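Short chain dehydrogenase (Rhodopseudomonas palustris, PDB 3H7A) probably catalyses NAD(P)-dependent oxidation or reduction of a substrate not yet identified, as a member of the short-chain dehydrogenase/reductase family with a Rossmann-type fold. Local coordinates at residues 181-186 with 236-241; 136-141 with 177-182; 21-26 with 218-223. One frame throughout, in Å; residues are numbered along the deposited sequence. Where two conformers were deposited one is given.

Contact 1. Residues 181-186 with 236-241; sequences AHLIID and FEMEIR
His182 N donates to Phe236 O at 2.8 Å, the first of four backbone hydrogen bonds that join 181-186 to 236-241 in parallel. Met238 N then gives to His182 O, Ile184 N to Met238 O in an almost straight bond (178°), and Ile240 N to Ile184 O at 3.0 Å. One side-chain bond adds to them: His182 ND1 donates to Glu237 OE2 at 2.8 Å, the oxygen lying in the ring plane and using its anti lone pair. Both side chains leave on the same face with CG anti to the backbone N (chi1 -170° for His182), which lays them side by side. The same OE2 also meets Arg163 of helix 153-173 in a salt bridge, so the carboxylate is gripped by two donors. Strand 178-185, the sixth of the Rossmann-type parallel sheet in sequence, here pairs with the seventh, 237-240, the outermost at this end within the chain; Thr235 of the second subunit packs on Met238 and Ile240. Apolar contacts fill the other face. Leu183 CD1 lies 3.8 Å from Met238 CE, CD2 of the same leucine meets Ile240 CD1 roughly at right angles, and Ile185 CG2 rests 3.8 Å from Ile240 CG1. On the histidine face, Ile184 CG2 packs on Glu239 CG at 3.8 Å, while the CD1 methyl of Ile184 reaches back to the Glu237 carboxylate.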
# COMPACT_ATOMS: atom_id res chain seq x y z
N ALA B 181 -8.05 -16.42 1.82
CA ALA B 181 -6.68 -15.92 1.74
C ALA B 181 -6.24 -15.68 0.30
O ALA B 181 -6.84 -16.19 -0.66
CB ALA B 181 -5.69 -16.84 2.49
N HIS B 182 -5.16 -14.91 0.17
CA HIS B 182 -4.62 -14.53 -1.12
C HIS B 182 -3.11 -14.69 -1.08
O HIS B 182 -2.42 -13.96 -0.38
CB HIS B 182 -5.00 -13.06 -1.39
CG HIS B 182 -4.71 -12.59 -2.78
ND1 HIS B 182 -4.04 -11.41 -3.04
CD2 HIS B 182 -5.03 -13.11 -3.99
CE1 HIS B 182 -3.94 -11.24 -4.35
NE2 HIS B 182 -4.53 -12.26 -4.94
N LEU B 183 -2.58 -15.67 -1.81
CA LEU B 183 -1.16 -15.94 -1.78
C LEU B 183 -0.50 -15.41 -3.04
O LEU B 183 -0.79 -15.89 -4.13
CB LEU B 183 -0.88 -17.44 -1.66
CG LEU B 183 0.60 -17.84 -1.62
CD1 LEU B 183 1.27 -17.38 -0.32
CD2 LEU B 183 0.72 -19.35 -1.77
N ILE B 184 0.40 -14.46 -2.85
CA ILE B 184 1.06 -13.74 -3.95
C ILE B 184 2.43 -14.35 -4.21
O ILE B 184 3.25 -14.47 -3.31
CB ILE B 184 1.17 -12.23 -3.64
CG1 ILE B 184 -0.22 -11.61 -3.54
CG2 ILE B 184 1.95 -11.51 -4.73
CD1 ILE B 184 -0.21 -10.29 -2.88
N ILE B 185 2.65 -14.78 -5.46
CA ILE B 185 3.92 -15.39 -5.83
C ILE B 185 4.64 -14.59 -6.93
O ILE B 185 4.00 -13.84 -7.67
CB ILE B 185 3.72 -16.89 -6.21
CG1 ILE B 185 3.01 -17.05 -7.55
CG2 ILE B 185 2.89 -17.61 -5.14
CD1 ILE B 185 2.54 -18.47 -7.84
N ASP B 186 5.97 -14.71 -7.01
CA ASP B 186 6.76 -14.21 -8.17
C ASP B 186 7.99 -15.06 -8.49
O ASP B 186 8.69 -15.53 -7.59
CB ASP B 186 7.14 -12.73 -8.06
CG ASP B 186 7.42 -12.28 -6.62
OD1 ASP B 186 8.53 -11.77 -6.37
OD2 ASP B 186 6.53 -12.40 -5.75
N PHE B 236 -4.71 -12.85 5.93
CA PHE B 236 -5.43 -12.73 4.67
C PHE B 236 -4.49 -12.83 3.48
O PHE B 236 -4.72 -13.64 2.60
CB PHE B 236 -6.28 -11.45 4.58
CG PHE B 236 -6.71 -11.13 3.16
CD1 PHE B 236 -7.70 -11.89 2.53
CD2 PHE B 236 -6.12 -10.08 2.45
CE1 PHE B 236 -8.09 -11.62 1.21
CE2 PHE B 236 -6.48 -9.81 1.13
CZ PHE B 236 -7.48 -10.58 0.50
N GLU B 237 -3.45 -12.01 3.46
CA GLU B 237 -2.56 -11.95 2.30
C GLU B 237 -1.13 -12.21 2.70
O GLU B 237 -0.67 -11.72 3.73
CB GLU B 237 -2.64 -10.57 1.67
CG GLU B 237 -2.17 -10.49 0.24
CD GLU B 237 -2.62 -9.20 -0.41
OE1 GLU B 237 -2.41 -8.12 0.18
OE2 GLU B 237 -3.21 -9.26 -1.51
N MET B 238 -0.43 -12.97 1.88
CA MET B 238 0.94 -13.36 2.17
C MET B 238 1.69 -13.38 0.84
O MET B 238 1.14 -13.83 -0.16
CB MET B 238 0.94 -14.76 2.80
CG MET B 238 2.11 -15.02 3.68
SD MET B 238 2.02 -16.55 4.62
CE MET B 238 2.27 -17.79 3.36
N GLU B 239 2.92 -12.89 0.83
CA GLU B 239 3.74 -12.93 -0.39
C GLU B 239 4.99 -13.77 -0.20
O GLU B 239 5.67 -13.63 0.81
CB GLU B 239 4.12 -11.51 -0.86
CG GLU B 239 4.82 -11.52 -2.22
CD GLU B 239 5.17 -10.14 -2.78
OE1 GLU B 239 4.76 -9.11 -2.19
OE2 GLU B 239 5.86 -10.11 -3.82
N ILE B 240 5.28 -14.65 -1.16
CA ILE B 240 6.47 -15.49 -1.11
C ILE B 240 7.31 -15.29 -2.36
O ILE B 240 6.79 -14.94 -3.41
CB ILE B 240 6.10 -17.00 -0.96
CG1 ILE B 240 5.08 -17.44 -2.02
CG2 ILE B 240 5.55 -17.24 0.41
CD1 ILE B 240 4.71 -18.92 -1.98
N ARG B 241 8.62 -15.48 -2.23
CA ARG B 241 9.55 -15.55 -3.37
C ARG B 241 10.84 -16.30 -2.98
O ARG B 241 11.18 -16.35 -1.79
CB ARG B 241 9.84 -14.17 -3.99
CG ARG B 241 10.26 -13.10 -3.04
CD ARG B 241 10.98 -11.99 -3.78
NE ARG B 241 12.21 -12.48 -4.39
CZ ARG B 241 13.17 -11.71 -4.91
NH1 ARG B 241 13.06 -10.39 -4.89
NH2 ARG B 241 14.25 -12.27 -5.44

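Contact 2. Residues 136-141 with 177-182; sequences KIFFTG and NIHVAH
Ile137 N donates to His179 O at 3.0 Å and Ala181 N to Ile137 O at 2.9 Å, the first two bonds between two parallel strands of a beta-alpha-beta unit whose crossover helix is 153-173. A third bond, Phe139 N to Ala181 O, continues the pairing. Packing is closest on the face of Lys136, Phe138, His179 and Ala181. His179 holds CG anti to its backbone N (chi1 -175°), which puts the imidazole where Lys136 and Phe138 both meet it. Phe138 turns an edge onto the face of this ring, CE1 over its centre, in a T-shaped pair with planes at 80°. The CD1 atom of the same phenylalanine presses on Ala181 CB at 3.6 Å, the small methyl leaving room for the ring. The extended chain of Lys136 slants across His179 and brings NZ to ND1 at 2.9 Å within the imidazole plane; the ammonium is also bonded to the carbonyl oxygens of Leu226, Tyr227 and Gln229, while NE2 of the histidine bonds Thr235 O and its ring stacks with Trp234. A leucine in place of His179 would probably leave Lys136 NZ without its nitrogen acceptor and Thr235 O without its imidazole donor. All the touching residues are buried, so the contrast is between two buried faces. The opposite one is more loosely joined across the pair: Ile137 CD1 touches Ile178 CG2 at 3.8 Å, and Val180 CG1 meets the edge of the Phe139 ring, with helices 104-132 and 153-173 packed on this side. Farther along the pair, a side chain at Gly141 would run into the His182 ring, for Gly141 CA already lies 3.5 Å from His182 NE2.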
# COMPACT_ATOMS: atom_id res chain seq x y z
N LYS B 136 -11.97 -23.08 3.87
CA LYS B 136 -10.87 -22.19 3.50
C LYS B 136 -10.89 -21.97 1.99
O LYS B 136 -11.04 -22.92 1.23
CB LYS B 136 -9.51 -22.72 4.00
CG LYS B 136 -9.40 -22.86 5.55
CD LYS B 136 -7.98 -22.71 6.11
CE LYS B 136 -7.98 -22.55 7.65
NZ LYS B 136 -6.66 -22.06 8.20
N ILE B 137 -10.78 -20.71 1.57
CA ILE B 137 -10.81 -20.36 0.15
C ILE B 137 -9.60 -19.53 -0.19
O ILE B 137 -9.52 -18.36 0.21
CB ILE B 137 -12.06 -19.53 -0.23
CG1 ILE B 137 -13.34 -20.21 0.26
CG2 ILE B 137 -12.08 -19.30 -1.74
CD1 ILE B 137 -14.60 -19.40 0.10
N PHE B 138 -8.68 -20.12 -0.93
CA PHE B 138 -7.39 -19.54 -1.20
C PHE B 138 -7.30 -19.17 -2.67
O PHE B 138 -7.73 -19.94 -3.53
CB PHE B 138 -6.28 -20.55 -0.85
CG PHE B 138 -6.22 -20.91 0.61
CD1 PHE B 138 -6.79 -20.10 1.58
CD2 PHE B 138 -5.53 -22.05 1.02
CE1 PHE B 138 -6.71 -20.42 2.92
CE2 PHE B 138 -5.44 -22.37 2.36
CZ PHE B 138 -6.03 -21.55 3.32
N PHE B 139 -6.73 -17.99 -2.94
CA PHE B 139 -6.57 -17.48 -4.29
C PHE B 139 -5.10 -17.24 -4.57
O PHE B 139 -4.42 -16.61 -3.77
CB PHE B 139 -7.31 -16.16 -4.43
CG PHE B 139 -8.80 -16.27 -4.30
CD1 PHE B 139 -9.58 -16.66 -5.40
CD2 PHE B 139 -9.44 -15.97 -3.10
CE1 PHE B 139 -10.98 -16.76 -5.31
CE2 PHE B 139 -10.83 -16.06 -2.99
CZ PHE B 139 -11.60 -16.46 -4.11
N THR B 140 -4.60 -17.73 -5.71
CA THR B 140 -3.21 -17.48 -6.10
C THR B 140 -3.08 -16.15 -6.83
O THR B 140 -3.62 -15.98 -7.92
CB THR B 140 -2.65 -18.58 -7.01
OG1 THR B 140 -2.77 -19.85 -6.36
CG2 THR B 140 -1.19 -18.33 -7.29
N GLY B 141 -2.33 -15.23 -6.23
CA GLY B 141 -2.06 -13.91 -6.81
C GLY B 141 -0.67 -13.82 -7.40
O GLY B 141 0.08 -14.79 -7.37
N ASN B 177 -16.42 -17.91 9.83
CA ASN B 177 -15.56 -19.11 9.94
C ASN B 177 -14.98 -19.63 8.62
O ASN B 177 -14.57 -20.79 8.51
CB ASN B 177 -16.27 -20.22 10.77
CG ASN B 177 -15.30 -21.22 11.37
OD1 ASN B 177 -14.17 -20.89 11.74
ND2 ASN B 177 -15.73 -22.47 11.46
N ILE B 178 -14.92 -18.74 7.64
CA ILE B 178 -14.21 -19.06 6.40
C ILE B 178 -12.91 -18.27 6.29
O ILE B 178 -12.92 -17.06 6.22
CB ILE B 178 -15.10 -18.85 5.16
CG1 ILE B 178 -16.51 -19.42 5.45
CG2 ILE B 178 -14.42 -19.41 3.92
CD1 ILE B 178 -17.07 -20.29 4.43
N HIS B 179 -11.79 -18.98 6.27
CA HIS B 179 -10.50 -18.37 6.06
C HIS B 179 -10.29 -18.12 4.57
O HIS B 179 -9.82 -19.01 3.84
CB HIS B 179 -9.40 -19.28 6.60
CG HIS B 179 -8.02 -18.70 6.55
ND1 HIS B 179 -6.91 -19.36 7.04
CD2 HIS B 179 -7.56 -17.51 6.08
CE1 HIS B 179 -5.84 -18.62 6.87
NE2 HIS B 179 -6.20 -17.50 6.28
N VAL B 180 -10.61 -16.91 4.13
CA VAL B 180 -10.30 -16.50 2.76
C VAL B 180 -8.87 -15.98 2.78
O VAL B 180 -8.51 -15.21 3.67
CB VAL B 180 -11.27 -15.40 2.25
CG1 VAL B 180 -11.03 -15.09 0.79
CG2 VAL B 180 -12.71 -15.83 2.45
N ALA B 181 -8.05 -16.42 1.82
CA ALA B 181 -6.68 -15.92 1.74
C ALA B 181 -6.24 -15.68 0.30
O ALA B 181 -6.84 -16.19 -0.66
CB ALA B 181 -5.69 -16.84 2.49
N HIS B 182 -5.16 -14.91 0.17
CA HIS B 182 -4.62 -14.53 -1.12
C HIS B 182 -3.11 -14.69 -1.08
O HIS B 182 -2.42 -13.96 -0.38
CB HIS B 182 -5.00 -13.06 -1.39
CG HIS B 182 -4.71 -12.59 -2.78
ND1 HIS B 182 -4.04 -11.41 -3.04
CD2 HIS B 182 -5.03 -13.11 -3.99
CE1 HIS B 182 -3.94 -11.24 -4.35
NE2 HIS B 182 -4.53 -12.26 -4.94

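Contact 3. Residues 21-26 with 218-223; sequences AEIAKK and AVAGAY
Two helices that flank the same side of the Rossmann-type sheet meet here, 18-29, the first helix of the fold, and 216-228, which leads toward the last strand. Their short segments cross at -50° with axes 8.2 Å apart, a close approach made possible by Ala220. Its CB fits against the backbone of the partner helix, 3.5 Å from Glu22 O and 3.8 Å from Ile23 N, with the CB atoms of Glu22 and Lys26 beside it. Deeper toward the sheet, Ile23 CD1 meets Tyr223 CD2 at 3.6 Å, the two side chains crossing at a slant. With CG1 anti to the carbonyl carbon (chi1 -67°), Ile23 sends its longer branch toward the tyrosine ring, and both residues rest on Ile88 of strand 84-89. The phenol hydroxyl is hydrogen-bonded to Thr140 on the neighbouring strand 135-142. On the side away from the sheet the chain of Lys26 bends at chi2 away from Ala220, and its ammonium pairs with Glu30 and lies in a cation-pi contact with Trp224. No hydrogen bond joins the segments, so they are held by apolar, van der Waals packing, as is typical of helix-to-helix packing across one face of an alpha/beta Rossmann sandwich.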
# COMPACT_ATOMS: atom_id res chain seq x y z
N ALA B 21 -0.26 -28.99 -9.53
CA ALA B 21 0.00 -30.41 -9.29
C ALA B 21 0.60 -30.65 -7.91
O ALA B 21 0.21 -31.60 -7.22
CB ALA B 21 0.93 -30.95 -10.35
N GLU B 22 1.53 -29.79 -7.51
CA GLU B 22 2.14 -29.88 -6.18
C GLU B 22 1.15 -29.57 -5.07
O GLU B 22 1.21 -30.18 -4.00
CB GLU B 22 3.35 -28.96 -6.05
CG GLU B 22 4.58 -29.44 -6.81
CD GLU B 22 5.04 -30.82 -6.38
OE1 GLU B 22 5.04 -31.13 -5.16
OE2 GLU B 22 5.43 -31.59 -7.27
N ILE B 23 0.24 -28.63 -5.31
CA ILE B 23 -0.81 -28.34 -4.34
C ILE B 23 -1.68 -29.58 -4.14
O ILE B 23 -1.97 -29.96 -3.00
CB ILE B 23 -1.69 -27.13 -4.78
CG1 ILE B 23 -0.87 -25.83 -4.76
CG2 ILE B 23 -2.87 -27.00 -3.87
CD1 ILE B 23 -1.56 -24.67 -5.48
N ALA B 24 -2.05 -30.23 -5.25
CA ALA B 24 -2.87 -31.44 -5.22
C ALA B 24 -2.14 -32.55 -4.46
O ALA B 24 -2.71 -33.16 -3.56
CB ALA B 24 -3.24 -31.87 -6.63
N LYS B 25 -0.86 -32.77 -4.80
CA LYS B 25 0.00 -33.74 -4.10
C LYS B 25 0.03 -33.50 -2.60
O LYS B 25 -0.08 -34.45 -1.83
CB LYS B 25 1.45 -33.72 -4.64
CG LYS B 25 1.67 -34.33 -6.04
CD LYS B 25 3.18 -34.38 -6.39
CE LYS B 25 3.41 -34.27 -7.89
NZ LYS B 25 4.84 -34.47 -8.32
N LYS B 26 0.17 -32.24 -2.18
CA LYS B 26 0.26 -31.88 -0.75
C LYS B 26 -1.03 -32.15 0.02
O LYS B 26 -0.99 -32.78 1.08
CB LYS B 26 0.70 -30.41 -0.57
CG LYS B 26 0.83 -29.93 0.89
CD LYS B 26 1.72 -30.83 1.75
CE LYS B 26 2.42 -30.04 2.84
NZ LYS B 26 2.67 -30.85 4.06
N ALA B 218 7.25 -25.49 -2.92
CA ALA B 218 7.29 -24.41 -1.93
C ALA B 218 5.94 -23.71 -1.78
O ALA B 218 5.50 -23.44 -0.66
CB ALA B 218 8.38 -23.42 -2.26
N VAL B 219 5.29 -23.43 -2.91
CA VAL B 219 3.95 -22.81 -2.94
C VAL B 219 2.92 -23.70 -2.22
O VAL B 219 2.08 -23.21 -1.46
CB VAL B 219 3.49 -22.53 -4.39
CG1 VAL B 219 2.16 -21.79 -4.42
CG2 VAL B 219 4.56 -21.73 -5.15
N ALA B 220 3.01 -25.01 -2.46
CA ALA B 220 2.12 -25.97 -1.82
C ALA B 220 2.31 -25.94 -0.31
O ALA B 220 1.33 -26.00 0.44
CB ALA B 220 2.35 -27.36 -2.37
N GLY B 221 3.57 -25.81 0.11
CA GLY B 221 3.94 -25.67 1.51
C GLY B 221 3.33 -24.44 2.14
O GLY B 221 2.77 -24.52 3.23
N ALA B 222 3.42 -23.31 1.43
CA ALA B 222 2.81 -22.04 1.86
C ALA B 222 1.28 -22.12 1.99
O ALA B 222 0.69 -21.61 2.95
CB ALA B 222 3.22 -20.89 0.93
N TYR B 223 0.63 -22.79 1.03
CA TYR B 223 -0.80 -23.01 1.13
C TYR B 223 -1.14 -23.91 2.31
O TYR B 223 -2.15 -23.68 3.00
CB TYR B 223 -1.34 -23.59 -0.16
CG TYR B 223 -1.74 -22.54 -1.15
CD1 TYR B 223 -2.55 -21.48 -0.76
CD2 TYR B 223 -1.33 -22.61 -2.48
CE1 TYR B 223 -2.92 -20.50 -1.66
CE2 TYR B 223 -1.72 -21.65 -3.40
CZ TYR B 223 -2.52 -20.59 -2.96
OH TYR B 223 -2.93 -19.61 -3.82

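Overall arrangement
Contacts 1 and 2 are successive pairings of one sheet and share strand 178-185: Leu183 and Gly141 are linked through a probable backbone hydrogen bond, beside the residues common to both. Contact 2 lies wholly in the core, whereas contact 1, at the last strand, is partly buried and borders a second subunit. Contact 3, buried too, belongs to the helical layer. Tyr223 ties it to contact 2 through a probable hydrogen bond to Thr140 and packs on Leu183 of contact 1. Polar side-chain bonds thus accompany backbone pairing in both strand contacts, while the helix contact relies on apolar fit.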